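Local atomic coordinates of Lmo0181 protein (PDB entry 5F7V), a protein that binds the cyclic glucan cycloalternan, probably as the lipid-anchored substrate-binding component of an ABC transporter. Residues K27-Q39 and F303-N317. Sequence-based numbering, arbitrary orientation.
Sequences KALDEMVKEFEKQ and FMSANEEAAKIRIDN
Met32 is the knob at the middle of this contact, set among Met304, Ala310, Ile313 and Arg314. Extended beyond CG, its chain carries CE to 3.4 Å from Ala310 O, while Met32 SD lies 3.7 Å from Met304 SD. Ile313 returns the packing, sitting among Ala28, Glu31, Met32 and Glu35 with CD1 against the aliphatic part of Glu31. Toward one end, Phe36 CB stands over the centre of the Phe303 ring, 3.8 Å from its centroid, and the edge of the Phe36 ring meets the same face in a T-shaped pair, planes 69° apart.

Polar bonds lie at both ends. Lys27 NZ donates to an in-plane lone pair of Asn317 OD1 at 2.9 Å; Asn317 ND2 in turn bonds Ile313 O, fixing how the amide is turned. At the other end Asn307 N-caps helix 308-316 through OD1, gives Gln39 OE1 a weak bond from ND2, and is bridged by a water that accepts from Gln39 NE2 and donates to Asn307 OD1.

Further out, Arg314 NH1 forms a salt bridge with Glu125 and NH2 bonds Trp319 O, with a cation-pi contact to Trp319; its side chain is about 8 Å from a glucose unit of the bound cycloalternan. Helix 27-39 thus packs knobs-into-holes, nearly antiparallel (165°) to helix 308-316, with helix 294-306 supplying Phe303 and Met304, on one lobe of a periplasmic-binding-protein fold, beside the glycan cleft.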
loop_
_atom_site.group_PDB
_atom_site.type_symbol
_atom_site.label_atom_id
_atom_site.label_comp_id
_atom_site.label_asym_id
_atom_site.label_seq_id
_atom_site.Cartn_x
_atom_site.Cartn_y
_atom_site.Cartn_z
ATOM N N LYS A 27 -2.885 -5.367 18.386
ATOM C CA LYS A 27 -4.199 -5.758 18.889
ATOM C C LYS A 27 -4.935 -6.740 17.969
ATOM O O LYS A 27 -5.259 -7.867 18.362
ATOM C CB LYS A 27 -5.027 -4.503 19.197
ATOM C CG LYS A 27 -6.496 -4.694 19.532
ATOM C CD LYS A 27 -7.138 -3.362 19.901
ATOM C CE LYS A 27 -8.555 -3.557 20.406
ATOM N NZ LYS A 27 -9.410 -4.257 19.410
ATOM N N ALA A 28 -5.197 -6.315 16.744
ATOM C CA ALA A 28 -5.980 -7.131 15.835
ATOM C C ALA A 28 -5.281 -8.455 15.521
ATOM O O ALA A 28 -5.907 -9.527 15.580
ATOM C CB ALA A 28 -6.232 -6.382 14.547
ATOM N N LEU A 29 -3.987 -8.407 15.243
ATOM C CA LEU A 29 -3.313 -9.638 14.853
ATOM C C LEU A 29 -3.267 -10.609 16.026
ATOM O O LEU A 29 -3.470 -11.812 15.834
ATOM C CB LEU A 29 -1.900 -9.365 14.340
ATOM C CG LEU A 29 -1.110 -10.609 13.892
ATOM C CD1 LEU A 29 -1.770 -11.480 12.844
ATOM C CD2 LEU A 29 0.254 -10.110 13.441
ATOM N N ASP A 30 -2.995 -10.111 17.220
ATOM C CA ASP A 30 -2.990 -10.984 18.402
ATOM C C ASP A 30 -4.345 -11.681 18.608
ATOM O O ASP A 30 -4.377 -12.881 18.921
ATOM C CB ASP A 30 -2.571 -10.240 19.663
ATOM C CG ASP A 30 -1.102 -9.763 19.658
ATOM O OD1 ASP A 30 -0.355 -10.161 18.750
ATOM O OD2 ASP A 30 -0.688 -8.994 20.557
ATOM N N GLU A 31 -5.441 -10.959 18.414
ATOM C CA GLU A 31 -6.763 -11.550 18.528
ATOM C C GLU A 31 -6.997 -12.589 17.443
ATOM O O GLU A 31 -7.543 -13.639 17.736
ATOM C CB GLU A 31 -7.834 -10.476 18.455
ATOM C CG GLU A 31 -9.151 -10.987 18.989
ATOM C CD GLU A 31 -10.256 -9.955 18.936
ATOM O OE1 GLU A 31 -9.982 -8.759 18.660
ATOM O OE2 GLU A 31 -11.397 -10.416 19.192
ATOM N N MET A 32 -6.552 -12.338 16.212
ATOM C CA MET A 32 -6.649 -13.360 15.176
ATOM C C MET A 32 -5.870 -14.629 15.524
ATOM O O MET A 32 -6.386 -15.724 15.345
ATOM C CB MET A 32 -6.146 -12.808 13.859
ATOM C CG MET A 32 -7.047 -11.724 13.304
ATOM S SD MET A 32 -6.354 -11.124 11.763
ATOM C CE MET A 32 -7.446 -9.765 11.392
ATOM N N VAL A 33 -4.663 -14.468 16.053
ATOM C CA VAL A 33 -3.860 -15.633 16.454
ATOM C C VAL A 33 -4.574 -16.412 17.570
ATOM O O VAL A 33 -4.633 -17.656 17.511
ATOM C CB VAL A 33 -2.408 -15.249 16.822
ATOM C CG1 VAL A 33 -1.633 -16.381 17.483
ATOM C CG2 VAL A 33 -1.716 -14.733 15.560
ATOM N N LYS A 34 -5.103 -15.717 18.566
ATOM C CA LYS A 34 -5.837 -16.372 19.635
ATOM C C LYS A 34 -7.012 -17.186 19.089
ATOM O O LYS A 34 -7.274 -18.295 19.538
ATOM C CB LYS A 34 -6.340 -15.335 20.639
ATOM C CG LYS A 34 -7.273 -15.827 21.750
ATOM C CD LYS A 34 -7.865 -14.744 22.638
ATOM C CE LYS A 34 -8.834 -13.812 21.902
ATOM N NZ LYS A 34 -9.325 -12.782 22.824
ATOM N N GLU A 35 -7.765 -16.592 18.176
ATOM C CA GLU A 35 -8.924 -17.274 17.593
ATOM C C GLU A 35 -8.491 -18.483 16.732
ATOM O O GLU A 35 -9.082 -19.563 16.807
ATOM C CB GLU A 35 -9.770 -16.286 16.791
ATOM C CG GLU A 35 -10.440 -15.263 17.696
ATOM C CD GLU A 35 -11.500 -15.835 18.599
ATOM O OE1 GLU A 35 -12.178 -16.788 18.180
ATOM O OE2 GLU A 35 -11.727 -15.318 19.726
ATOM N N PHE A 36 -7.412 -18.315 15.992
ATOM C CA PHE A 36 -6.861 -19.405 15.203
ATOM C C PHE A 36 -6.451 -20.577 16.095
ATOM O O PHE A 36 -6.750 -21.719 15.788
ATOM C CB PHE A 36 -5.663 -18.951 14.355
ATOM C CG PHE A 36 -4.977 -20.086 13.662
ATOM C CD1 PHE A 36 -5.518 -20.638 12.529
ATOM C CD2 PHE A 36 -3.777 -20.615 14.145
ATOM C CE1 PHE A 36 -4.927 -21.714 11.863
ATOM C CE2 PHE A 36 -3.183 -21.680 13.483
ATOM C CZ PHE A 36 -3.740 -22.216 12.347
ATOM N N GLU A 37 -5.773 -20.256 17.182
ATOM C CA GLU A 37 -5.292 -21.272 18.121
ATOM C C GLU A 37 -6.449 -21.963 18.823
ATOM O O GLU A 37 -6.366 -23.166 19.087
ATOM C CB GLU A 37 -4.309 -20.669 19.091
ATOM C CG GLU A 37 -2.991 -20.299 18.392
ATOM C CD GLU A 37 -1.958 -19.717 19.345
ATOM O OE1 GLU A 37 -2.256 -19.365 20.512
ATOM O OE2 GLU A 37 -0.787 -19.639 18.948
ATOM N N LYS A 38 -7.520 -21.226 19.106
ATOM C CA LYS A 38 -8.694 -21.840 19.694
ATOM C C LYS A 38 -9.325 -22.888 18.769
ATOM O O LYS A 38 -9.678 -24.004 19.209
ATOM C CB LYS A 38 -9.756 -20.778 19.986
ATOM C CG LYS A 38 -11.121 -21.287 20.427
ATOM C CD LYS A 38 -11.067 -22.067 21.711
ATOM C CE LYS A 38 -12.415 -22.688 22.041
ATOM N NZ LYS A 38 -12.331 -23.339 23.360
ATOM N N GLN A 39 -9.440 -22.498 17.508
ATOM C CA GLN A 39 -10.028 -23.343 16.464
ATOM C C GLN A 39 -9.072 -24.413 15.949
ATOM O O GLN A 39 -9.521 -25.333 15.280
ATOM C CB GLN A 39 -10.542 -22.471 15.318
ATOM C CG GLN A 39 -11.646 -21.504 15.766
ATOM C CD GLN A 39 -12.211 -20.630 14.640
ATOM O OE1 GLN A 39 -11.824 -20.776 13.492
ATOM N NE2 GLN A 39 -13.138 -19.742 14.953
ATOM N N PHE A 303 -6.945 -19.367 7.188
ATOM C CA PHE A 303 -7.674 -18.668 8.248
ATOM C C PHE A 303 -7.599 -17.150 8.063
ATOM O O PHE A 303 -8.592 -16.428 8.091
ATOM C CB PHE A 303 -7.113 -19.098 9.633
ATOM C CG PHE A 303 -7.660 -18.326 10.799
ATOM C CD1 PHE A 303 -7.057 -17.142 11.207
ATOM C CD2 PHE A 303 -8.764 -18.788 11.507
ATOM C CE1 PHE A 303 -7.569 -16.426 12.289
ATOM C CE2 PHE A 303 -9.248 -18.060 12.597
ATOM C CZ PHE A 303 -8.645 -16.886 12.987
ATOM N N MET A 304 -6.402 -16.639 7.886
ATOM C CA MET A 304 -6.203 -15.211 7.751
ATOM C C MET A 304 -6.912 -14.753 6.495
ATOM O O MET A 304 -7.430 -13.641 6.488
ATOM C CB MET A 304 -4.716 -14.889 7.682
ATOM C CG MET A 304 -4.003 -15.054 8.993
ATOM S SD MET A 304 -4.457 -13.888 10.265
ATOM C CE MET A 304 -3.450 -12.458 9.789
ATOM N N SER A 305 -7.018 -15.562 5.451
ATOM C CA SER A 305 -7.614 -15.143 4.206
ATOM C C SER A 305 -9.133 -15.044 4.287
ATOM O O SER A 305 -9.734 -14.035 3.857
ATOM C CB SER A 305 -7.211 -16.127 3.100
ATOM O OG SER A 305 -7.734 -15.714 1.861
ATOM N N ALA A 306 -9.738 -16.080 4.849
ATOM C CA ALA A 306 -11.162 -16.323 4.659
ATOM C C ALA A 306 -11.949 -16.612 5.920
ATOM O O ALA A 306 -13.173 -16.654 5.854
ATOM C CB ALA A 306 -11.352 -17.433 3.628
ATOM N N ASN A 307 -11.325 -16.796 7.073
ATOM C CA ASN A 307 -12.115 -17.060 8.275
ATOM C C ASN A 307 -12.958 -15.844 8.666
ATOM O O ASN A 307 -12.459 -14.726 8.701
ATOM C CB ASN A 307 -11.157 -17.479 9.391
ATOM C CG ASN A 307 -11.896 -17.780 10.658
ATOM O OD1 ASN A 307 -12.245 -16.865 11.421
ATOM N ND2 ASN A 307 -12.113 -19.057 10.903
ATOM N N GLU A 308 -14.230 -16.068 8.977
ATOM C CA GLU A 308 -15.156 -14.955 9.251
ATOM C C GLU A 308 -14.838 -14.229 10.546
ATOM O O GLU A 308 -14.989 -13.017 10.640
ATOM C CB GLU A 308 -16.582 -15.453 9.278
ATOM C CG GLU A 308 -17.131 -15.743 7.896
ATOM C CD GLU A 308 -18.630 -15.470 7.835
ATOM O OE1 GLU A 308 -19.420 -16.385 7.561
ATOM O OE2 GLU A 308 -19.047 -14.319 8.090
ATOM N N GLU A 309 -14.378 -14.970 11.553
ATOM C CA GLU A 309 -13.984 -14.323 12.792
ATOM C C GLU A 309 -12.786 -13.412 12.531
ATOM O O GLU A 309 -12.724 -12.298 13.071
ATOM C CB GLU A 309 -13.782 -15.360 13.920
ATOM C CG GLU A 309 -13.102 -14.895 15.218
ATOM C CD GLU A 309 -13.896 -13.910 16.050
ATOM O OE1 GLU A 309 -15.076 -13.583 15.742
ATOM O OE2 GLU A 309 -13.306 -13.440 17.067
ATOM N N ALA A 310 -11.808 -13.860 11.750
ATOM C CA ALA A 310 -10.682 -13.003 11.394
ATOM C C ALA A 310 -11.157 -11.753 10.660
ATOM O O ALA A 310 -10.693 -10.665 10.945
ATOM C CB ALA A 310 -9.663 -13.747 10.578
ATOM N N ALA A 311 -12.119 -11.908 9.751
ATOM C CA ALA A 311 -12.625 -10.786 8.957
ATOM C C ALA A 311 -13.329 -9.808 9.882
ATOM O O ALA A 311 -13.148 -8.619 9.723
ATOM C CB ALA A 311 -13.539 -11.247 7.831
ATOM N N LYS A 312 -14.089 -10.317 10.844
ATOM C CA LYS A 312 -14.780 -9.417 11.775
ATOM C C LYS A 312 -13.803 -8.648 12.656
ATOM O O LYS A 312 -14.055 -7.466 12.936
ATOM C CB LYS A 312 -15.718 -10.215 12.662
ATOM C CG LYS A 312 -16.918 -10.711 11.889
ATOM C CD LYS A 312 -17.631 -11.810 12.645
ATOM C CE LYS A 312 -18.997 -12.096 12.054
ATOM N NZ LYS A 312 -19.595 -13.306 12.673
ATOM N N ILE A 313 -12.714 -9.283 13.086
ATOM C CA ILE A 313 -11.672 -8.598 13.842
ATOM C C ILE A 313 -11.035 -7.491 13.005
ATOM O O ILE A 313 -10.822 -6.392 13.498
ATOM C CB ILE A 313 -10.612 -9.588 14.345
ATOM C CG1 ILE A 313 -11.174 -10.541 15.413
ATOM C CG2 ILE A 313 -9.385 -8.873 14.893
ATOM C CD1 ILE A 313 -10.306 -11.775 15.583
ATOM N N ARG A 314 -10.738 -7.827 11.756
ATOM C CA ARG A 314 -10.112 -6.890 10.855
ATOM C C ARG A 314 -10.982 -5.646 10.689
ATOM O O ARG A 314 -10.482 -4.537 10.734
ATOM C CB ARG A 314 -9.872 -7.599 9.525
ATOM C CG ARG A 314 -9.118 -6.706 8.583
ATOM C CD ARG A 314 -8.611 -7.436 7.373
ATOM N NE ARG A 314 -7.555 -8.393 7.645
ATOM C CZ ARG A 314 -6.260 -8.108 7.708
ATOM N NH1 ARG A 314 -5.431 -9.116 7.890
ATOM N NH2 ARG A 314 -5.806 -6.870 7.550
ATOM N N ILE A 315 -12.256 -5.870 10.392
ATOM C CA ILE A 315 -13.226 -4.806 10.240
ATOM C C ILE A 315 -13.319 -3.955 11.500
ATOM O O ILE A 315 -13.273 -2.718 11.439
ATOM C CB ILE A 315 -14.592 -5.378 9.797
ATOM C CG1 ILE A 315 -14.583 -5.937 8.370
ATOM C CG2 ILE A 315 -15.711 -4.354 10.008
ATOM C CD1 ILE A 315 -14.542 -4.920 7.244
ATOM N N ASP A 316 -13.443 -4.622 12.633
ATOM C CA ASP A 316 -13.552 -3.872 13.886
ATOM C C ASP A 316 -12.373 -2.955 14.173
ATOM O O ASP A 316 -12.545 -1.902 14.794
ATOM C CB ASP A 316 -13.713 -4.829 15.076
ATOM C CG ASP A 316 -14.117 -4.092 16.320
ATOM O OD1 ASP A 316 -15.134 -3.366 16.290
ATOM O OD2 ASP A 316 -13.379 -4.224 17.317
ATOM N N ASN A 317 -11.199 -3.351 13.709
ATOM C CA ASN A 317 -9.975 -2.590 13.921
ATOM C C ASN A 317 -9.567 -1.667 12.773
ATOM O O ASN A 317 -8.479 -1.083 12.842
ATOM C CB ASN A 317 -8.860 -3.579 14.292
ATOM C CG ASN A 317 -9.065 -4.127 15.688
ATOM O OD1 ASN A 317 -8.831 -3.428 16.688
ATOM N ND2 ASN A 317 -9.619 -5.321 15.785
HETATM O O HOH W 1 -14.738 -18.387 12.676
#